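Local coordinates for sensor protein (Geobacter sulfurreducens PCA, PDB 2R78), which is a PAS domain of a probable sensor histidine kinase, which would transfer phosphoryl groups from ATP to a protein histidine, at residues 20-25 / 36-40. Residues are numbered along the deposited sequence; the frame is centred on the assembly and turned at random.
Sequences AIDGIF and VNPAI
The side chain of Asn37 crosses that of Ile24 at about a right angle, Asn37 ND2 lying 3.7 Å from Ile24 CG1. Its CG is tucked between its own backbone N and carbonyl carbon (chi1 79°), which brings the amide back over the helix start, where OD1 caps Ile40 N. From the opposite face of the amide plane Ile24 N donates to Asn37 OD1 at 3.0 Å, while Asn37 ND2 gives an almost straight bond of 3.2 Å to Asp22 O and a second to Phe17 O. Asparagine suits the place because its OD1 caps the helix while its ND2 still serves the carbonyls of Asp22 and Phe17; a leucine here would probably leave Ile24 N and Ile40 N without their shared acceptor. Asn37 N returns a bond to Ile24 O. Gly23, lacking a side chain, admits Ile40 CG1 to a tight 3.3 Å from Gly23 CA, and Ile40 CD1 reaches the edge of the Phe25 ring. Ala39 CB lies 3.3 Å from Ile21 O, where a small side chain fits. Phe25 and Val36 form an antiparallel non-hydrogen-bonded pair. Thus helix 38-44 is tied to strand 23-27, which lies between strands 33-36 and 109-115 in the PAS sheet, while Phe51 of helix 48-51 packs on Val36 and Ile40.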
ATOM      1  N   ALA B  20      -0.471   5.642   1.776  1.00 17.73           N
ATOM      2  CA  ALA B  20       0.450   4.540   2.057  1.00 18.53           C
ATOM      3  C   ALA B  20       1.711   5.128   2.705  1.00 19.40           C
ATOM      4  O   ALA B  20       2.138   6.206   2.349  1.00 18.49           O
ATOM      5  CB  ALA B  20       0.776   3.768   0.756  1.00 18.48           C
ATOM      6  N   ILE B  21       2.271   4.437   3.698  1.00 21.95           N
ATOM      7  CA  ILE B  21       3.583   4.841   4.263  1.00 22.22           C
ATOM      8  C   ILE B  21       4.714   4.348   3.329  1.00 22.25           C
ATOM      9  O   ILE B  21       5.737   5.022   3.130  1.00 23.40           O
ATOM     10  CB  ILE B  21       3.781   4.274   5.684  1.00 23.44           C
ATOM     11  CG1 ILE B  21       2.744   4.853   6.650  1.00 25.46           C
ATOM     12  CG2 ILE B  21       5.179   4.598   6.204  1.00 24.38           C
ATOM     13  CD1 ILE B  21       1.531   3.997   6.779  1.00 27.02           C
ATOM     14  N   ASP B  22       4.509   3.186   2.733  1.00 21.71           N
ATOM     15  CA  ASP B  22       5.421   2.715   1.697  1.00 21.35           C
ATOM     16  C   ASP B  22       5.320   3.569   0.431  1.00 19.73           C
ATOM     17  O   ASP B  22       4.272   4.154   0.122  1.00 18.71           O
ATOM     18  CB  ASP B  22       5.153   1.276   1.331  1.00 21.69           C
ATOM     19  CG  ASP B  22       5.623   0.297   2.387  1.00 23.94           C
ATOM     20  OD1 ASP B  22       6.443   0.642   3.285  1.00 26.81           O
ATOM     21  OD2 ASP B  22       5.184  -0.850   2.277  1.00 28.42           O
ATOM     22  N   GLY B  23       6.434   3.639  -0.282  1.00 18.61           N
ATOM     23  CA  GLY B  23       6.467   4.280  -1.576  1.00 16.70           C
ATOM     24  C   GLY B  23       5.713   3.466  -2.621  1.00 16.49           C
ATOM     25  O   GLY B  23       5.781   2.242  -2.634  1.00 16.21           O
ATOM     26  N   ILE B  24       4.987   4.159  -3.501  1.00 15.11           N
ATOM     27  CA  ILE B  24       4.298   3.481  -4.604  1.00 15.39           C
ATOM     28  C   ILE B  24       4.580   4.287  -5.865  1.00 15.26           C
ATOM     29  O   ILE B  24       4.488   5.509  -5.854  1.00 15.40           O
ATOM     30  CB  ILE B  24       2.754   3.357  -4.380  1.00 14.43           C
ATOM     31  CG1 ILE B  24       2.426   2.671  -3.051  1.00 14.82           C
ATOM     32  CG2 ILE B  24       2.105   2.625  -5.553  1.00 15.05           C
ATOM     33  CD1 ILE B  24       0.938   2.743  -2.646  1.00 16.02           C
ATOM     34  N   PHE B  25       4.952   3.596  -6.934  1.00 15.15           N
ATOM     35  CA  PHE B  25       5.203   4.238  -8.201  1.00 16.10           C
ATOM     36  C   PHE B  25       4.530   3.450  -9.322  1.00 15.85           C
ATOM     37  O   PHE B  25       4.283   2.240  -9.194  1.00 15.60           O
ATOM     38  CB  PHE B  25       6.709   4.485  -8.455  1.00 17.24           C
ATOM     39  CG  PHE B  25       7.569   3.240  -8.502  1.00 17.06           C
ATOM     40  CD1 PHE B  25       7.799   2.575  -9.698  1.00 20.44           C
ATOM     41  CD2 PHE B  25       8.197   2.765  -7.351  1.00 19.73           C
ATOM     42  CE1 PHE B  25       8.625   1.443  -9.733  1.00 19.76           C
ATOM     43  CE2 PHE B  25       9.026   1.635  -7.394  1.00 19.60           C
ATOM     44  CZ  PHE B  25       9.212   0.973  -8.577  1.00 19.98           C
ATOM     45  N   VAL B  36       3.849   8.814  -8.905  1.00 18.56           N
ATOM     46  CA  VAL B  36       4.601   8.542  -7.674  1.00 18.70           C
ATOM     47  C   VAL B  36       3.835   9.111  -6.501  1.00 18.45           C
ATOM     48  O   VAL B  36       3.255  10.200  -6.589  1.00 18.26           O
ATOM     49  CB  VAL B  36       6.039   9.148  -7.647  1.00 20.01           C
ATOM     50  CG1 VAL B  36       6.912   8.406  -8.623  1.00 20.80           C
ATOM     51  CG2 VAL B  36       6.005  10.665  -7.888  1.00 20.73           C
ATOM     52  N   ASN B  37       3.814   8.368  -5.406  1.00 17.73           N
ATOM     53  CA  ASN B  37       2.975   8.790  -4.296  1.00 17.64           C
ATOM     54  C   ASN B  37       3.669   9.755  -3.341  1.00 18.20           C
ATOM     55  O   ASN B  37       4.892   9.966  -3.415  1.00 18.02           O
ATOM     56  CB  ASN B  37       2.346   7.596  -3.585  1.00 17.18           C
ATOM     57  CG  ASN B  37       3.268   6.901  -2.661  1.00 18.12           C
ATOM     58  OD1 ASN B  37       4.502   6.983  -2.775  1.00 17.07           O
ATOM     59  ND2 ASN B  37       2.685   6.137  -1.753  1.00 17.73           N
ATOM     60  N   PRO B  38       2.902  10.369  -2.442  1.00 19.97           N
ATOM     61  CA  PRO B  38       3.577  11.306  -1.554  1.00 21.50           C
ATOM     62  C   PRO B  38       4.737  10.707  -0.738  1.00 22.03           C
ATOM     63  O   PRO B  38       5.739  11.407  -0.490  1.00 23.54           O
ATOM     64  CB  PRO B  38       2.449  11.778  -0.634  1.00 21.33           C
ATOM     65  CG  PRO B  38       1.227  11.659  -1.476  1.00 20.16           C
ATOM     66  CD  PRO B  38       1.439  10.388  -2.266  1.00 19.75           C
ATOM     67  N   ALA B  39       4.594   9.457  -0.305  1.00 22.24           N
ATOM     68  CA  ALA B  39       5.624   8.808   0.506  1.00 22.78           C
ATOM     69  C   ALA B  39       6.962   8.773  -0.222  1.00 23.82           C
ATOM     70  O   ALA B  39       7.993   9.032   0.406  1.00 24.44           O
ATOM     71  CB  ALA B  39       5.212   7.423   0.938  1.00 22.66           C
ATOM     72  N   ILE B  40       6.958   8.463  -1.526  1.00 24.56           N
ATOM     73  CA  ILE B  40       8.222   8.464  -2.301  1.00 25.22           C
ATOM     74  C   ILE B  40       8.819   9.843  -2.430  1.00 27.20           C
ATOM     75  O   ILE B  40      10.035  10.037  -2.265  1.00 27.27           O
ATOM     76  CB  ILE B  40       8.057   7.915  -3.716  1.00 25.04           C
ATOM     77  CG1 ILE B  40       7.941   6.406  -3.638  1.00 24.43           C
ATOM     78  CG2 ILE B  40       9.319   8.306  -4.589  1.00 25.67           C
ATOM     79  CD1 ILE B  40       8.361   5.644  -4.904  1.00 25.42           C
TER
HETATM   80  O   HOH W   1       1.890   8.458   0.666  1.00 20.05           O